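Local coordinates for putative phage endolysin (Salmonella enterica subsp. enterica serovar Typhimurium, PDB 4EVX), which probably hydrolyses the beta-1,4 linkages between N-acetylmuramic acid and N-acetylglucosamine in peptidoglycan, as a lysozyme of glycosyl hydrolase family 24, at residues 63-74 against 83-91. Numbering follows the deposited sequence.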
# COMPACT_ATOMS: atom_id res chain seq x y z
N LEU A 63 -12.93 -7.00 -9.49
CA LEU A 63 -11.49 -7.36 -9.27
C LEU A 63 -10.71 -7.37 -10.60
O LEU A 63 -9.60 -6.87 -10.69
CB LEU A 63 -11.37 -8.76 -8.61
CG LEU A 63 -11.92 -8.86 -7.23
CD1 LEU A 63 -11.91 -10.31 -6.74
CD2 LEU A 63 -11.20 -7.94 -6.23
N ASN A 64 -11.30 -7.91 -11.64
CA ASN A 64 -10.61 -7.99 -12.92
C ASN A 64 -10.50 -6.60 -13.56
O ASN A 64 -9.49 -6.34 -14.25
CB ASN A 64 -11.34 -8.99 -13.81
CG ASN A 64 -10.93 -10.42 -13.45
OD1 ASN A 64 -9.82 -10.85 -13.78
ND2 ASN A 64 -11.68 -11.13 -12.61
N SER A 65 -11.45 -5.71 -13.37
CA SER A 65 -11.33 -4.35 -13.90
C SER A 65 -10.17 -3.66 -13.24
O SER A 65 -9.32 -3.08 -13.89
CB SER A 65 -12.62 -3.54 -13.69
OG SER A 65 -13.63 -4.08 -14.51
N CYS A 66 -10.04 -3.79 -11.94
CA CYS A 66 -8.94 -3.16 -11.27
C CYS A 66 -7.62 -3.82 -11.69
O CYS A 66 -6.61 -3.14 -11.86
CB CYS A 66 -9.16 -3.21 -9.76
SG CYS A 66 -10.59 -2.23 -9.25
N ASP A 67 -7.61 -5.12 -11.91
CA ASP A 67 -6.39 -5.77 -12.42
C ASP A 67 -5.95 -5.24 -13.77
O ASP A 67 -4.76 -5.06 -14.03
CB ASP A 67 -6.64 -7.27 -12.54
CG ASP A 67 -5.35 -8.06 -12.81
OD1 ASP A 67 -5.32 -8.80 -13.79
OD2 ASP A 67 -4.34 -7.72 -12.21
N ILE A 68 -6.89 -5.02 -14.70
CA ILE A 68 -6.53 -4.53 -16.02
C ILE A 68 -5.96 -3.10 -15.95
O ILE A 68 -4.96 -2.74 -16.60
CB ILE A 68 -7.76 -4.63 -16.97
CG1 ILE A 68 -7.97 -6.10 -17.31
CG2 ILE A 68 -7.51 -3.82 -18.24
CD1 ILE A 68 -9.35 -6.40 -17.84
N LEU A 69 -6.59 -2.26 -15.08
CA LEU A 69 -6.13 -0.89 -14.94
C LEU A 69 -4.86 -0.83 -14.12
O LEU A 69 -4.05 0.08 -14.34
CB LEU A 69 -7.25 -0.05 -14.31
CG LEU A 69 -8.51 0.09 -15.17
CD1 LEU A 69 -9.58 0.93 -14.46
CD2 LEU A 69 -8.18 0.74 -16.55
N LEU A 70 -4.61 -1.81 -13.26
CA LEU A 70 -3.35 -1.80 -12.47
C LEU A 70 -2.22 -2.06 -13.38
O LEU A 70 -1.16 -1.40 -13.34
CB LEU A 70 -3.44 -2.88 -11.37
CG LEU A 70 -2.34 -3.01 -10.39
CD1 LEU A 70 -2.25 -1.79 -9.53
CD2 LEU A 70 -2.62 -4.16 -9.51
N GLN A 71 -2.45 -3.01 -14.28
CA GLN A 71 -1.46 -3.41 -15.27
C GLN A 71 -1.01 -2.25 -15.99
O GLN A 71 0.18 -2.07 -16.25
CB GLN A 71 -2.08 -4.43 -16.32
CG GLN A 71 -1.04 -5.04 -17.30
CD GLN A 71 -0.65 -6.48 -17.03
OE1 GLN A 71 0.55 -6.80 -16.89
NE2 GLN A 71 -1.63 -7.39 -17.00
N ASN A 72 -1.93 -1.38 -16.31
CA ASN A 72 -1.51 -0.22 -17.06
C ASN A 72 -0.80 0.85 -16.26
O ASN A 72 -0.11 1.58 -16.93
CB ASN A 72 -2.68 0.36 -17.86
CG ASN A 72 -2.23 1.08 -19.17
OD1 ASN A 72 -1.20 0.81 -19.79
ND2 ASN A 72 -2.82 2.18 -19.44
N CYS A 73 -0.97 0.98 -14.88
CA CYS A 73 -0.25 1.86 -13.88
C CYS A 73 1.14 1.29 -13.47
O CYS A 73 2.09 2.05 -13.13
CB CYS A 73 -1.16 2.04 -12.63
SG CYS A 73 -0.37 2.68 -11.09
N LEU A 74 1.24 -0.06 -13.41
CA LEU A 74 2.44 -0.79 -12.98
C LEU A 74 2.80 -1.76 -14.11
O LEU A 74 2.71 -2.99 -14.01
CB LEU A 74 2.24 -1.51 -11.67
CG LEU A 74 1.84 -0.62 -10.46
CD1 LEU A 74 0.37 -0.57 -10.32
CD2 LEU A 74 2.32 -1.18 -9.18
N ARG A 83 0.27 -8.12 -7.28
CA ARG A 83 -0.94 -7.62 -7.92
C ARG A 83 -2.18 -7.89 -7.03
O ARG A 83 -3.00 -7.02 -6.78
CB ARG A 83 -1.15 -8.28 -9.30
CG ARG A 83 -0.06 -7.94 -10.32
CD ARG A 83 -0.24 -8.82 -11.55
NE ARG A 83 -1.21 -8.24 -12.47
CZ ARG A 83 -0.93 -7.24 -13.30
NH1 ARG A 83 -1.87 -6.75 -14.08
NH2 ARG A 83 0.29 -6.72 -13.36
N GLU A 84 -2.30 -9.12 -6.53
CA GLU A 84 -3.45 -9.47 -5.72
C GLU A 84 -3.46 -8.67 -4.40
O GLU A 84 -4.56 -8.26 -3.94
CB GLU A 84 -3.53 -10.97 -5.47
CG GLU A 84 -3.92 -11.72 -6.70
CD GLU A 84 -4.42 -13.14 -6.53
OE1 GLU A 84 -4.37 -13.66 -5.40
OE2 GLU A 84 -4.87 -13.72 -7.55
N THR A 85 -2.32 -8.50 -3.77
CA THR A 85 -2.32 -7.73 -2.52
C THR A 85 -2.66 -6.27 -2.73
O THR A 85 -3.39 -5.66 -1.92
CB THR A 85 -1.02 -7.85 -1.76
OG1 THR A 85 0.08 -7.31 -2.48
CG2 THR A 85 -0.76 -9.30 -1.27
N LEU A 86 -2.20 -5.71 -3.81
CA LEU A 86 -2.54 -4.32 -4.14
C LEU A 86 -4.02 -4.19 -4.42
O LEU A 86 -4.68 -3.28 -3.92
CB LEU A 86 -1.75 -3.77 -5.32
CG LEU A 86 -0.32 -3.37 -5.06
CD1 LEU A 86 0.38 -3.14 -6.36
CD2 LEU A 86 -0.29 -2.08 -4.21
N ILE A 87 -4.58 -5.10 -5.15
CA ILE A 87 -6.01 -5.11 -5.40
C ILE A 87 -6.80 -5.28 -4.09
O ILE A 87 -7.78 -4.55 -3.90
CB ILE A 87 -6.34 -6.20 -6.43
CG1 ILE A 87 -5.71 -5.77 -7.77
CG2 ILE A 87 -7.85 -6.39 -6.54
CD1 ILE A 87 -5.79 -6.75 -8.76
N ALA A 88 -6.40 -6.19 -3.19
CA ALA A 88 -7.12 -6.36 -1.94
C ALA A 88 -7.01 -5.08 -1.11
O ALA A 88 -7.98 -4.63 -0.50
CB ALA A 88 -6.57 -7.53 -1.18
N LEU A 89 -5.83 -4.48 -1.07
CA LEU A 89 -5.65 -3.21 -0.36
C LEU A 89 -6.59 -2.12 -0.89
O LEU A 89 -7.30 -1.47 -0.12
CB LEU A 89 -4.20 -2.72 -0.45
CG LEU A 89 -3.95 -1.34 0.20
CD1 LEU A 89 -4.10 -1.39 1.73
CD2 LEU A 89 -2.60 -0.77 -0.18
N MSE A 90 -6.58 -1.93 -2.21
CA MSE A 90 -7.49 -0.91 -2.77
C MSE A 90 -8.96 -1.25 -2.43
O MSE A 90 -9.76 -0.35 -2.11
CB MSE A 90 -7.27 -0.79 -4.27
CG MSE A 90 -5.99 -0.12 -4.63
SE MSE A 90 -5.85 0.16 -6.54
CE MSE A 90 -5.48 -1.49 -6.96
N PHE A 91 -9.33 -2.55 -2.50
CA PHE A 91 -10.70 -2.96 -2.21
C PHE A 91 -11.06 -2.57 -0.77
O PHE A 91 -12.12 -1.98 -0.53
CB PHE A 91 -10.84 -4.49 -2.42
CG PHE A 91 -12.24 -4.97 -2.48
CD1 PHE A 91 -12.88 -5.17 -3.70
CD2 PHE A 91 -13.01 -5.02 -1.33
CE1 PHE A 91 -14.23 -5.46 -3.76
CE2 PHE A 91 -14.34 -5.40 -1.39
CZ PHE A 91 -14.94 -5.60 -2.61
O HOH W 1 1.71 -5.30 -14.89
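Leu-70 fits as a knob into the hole formed by Arg-83, Leu-86, Ile-87 and Met-90, which a compact branched side chain suits. Its chi1 of -176° sets CG anti to the backbone N and carries CD2 across to Ile-87 CG1 (3.9 Å). Beta-branched Ile-87 works in two directions: CD1 reaches the backbone at Asp-67 CA (3.8 Å), and CG2 meets Leu-63 CD2 at 3.7 Å. The same leucine methyl also touches the Phe-91 ring. These residues join two successive helices of this phage-lysozyme-family chain, 52-73 and 80-94, whose segments here run at 118° with axes 10.2 Å apart at closest approach. Cys-66 and Cys-73 are joined by disulfides to Cys-73 and Cys-66 of a second subunit, whose Leu-69 packs on Leu-70 and Met-90. Toward the more exposed side the contact turns polar. Arg-83, long enough to cross to the other helix, bends at chi3 and donates its NE-H in a bent salt bridge to the syn lone pair of Asp-67 OD2 (3.2 Å), which lies somewhat out of the guanidinium plane, with a weak second bond from NH1; the carboxylate and guanidinium planes stand 88° apart. Beside them lies poorly ordered Gln-71.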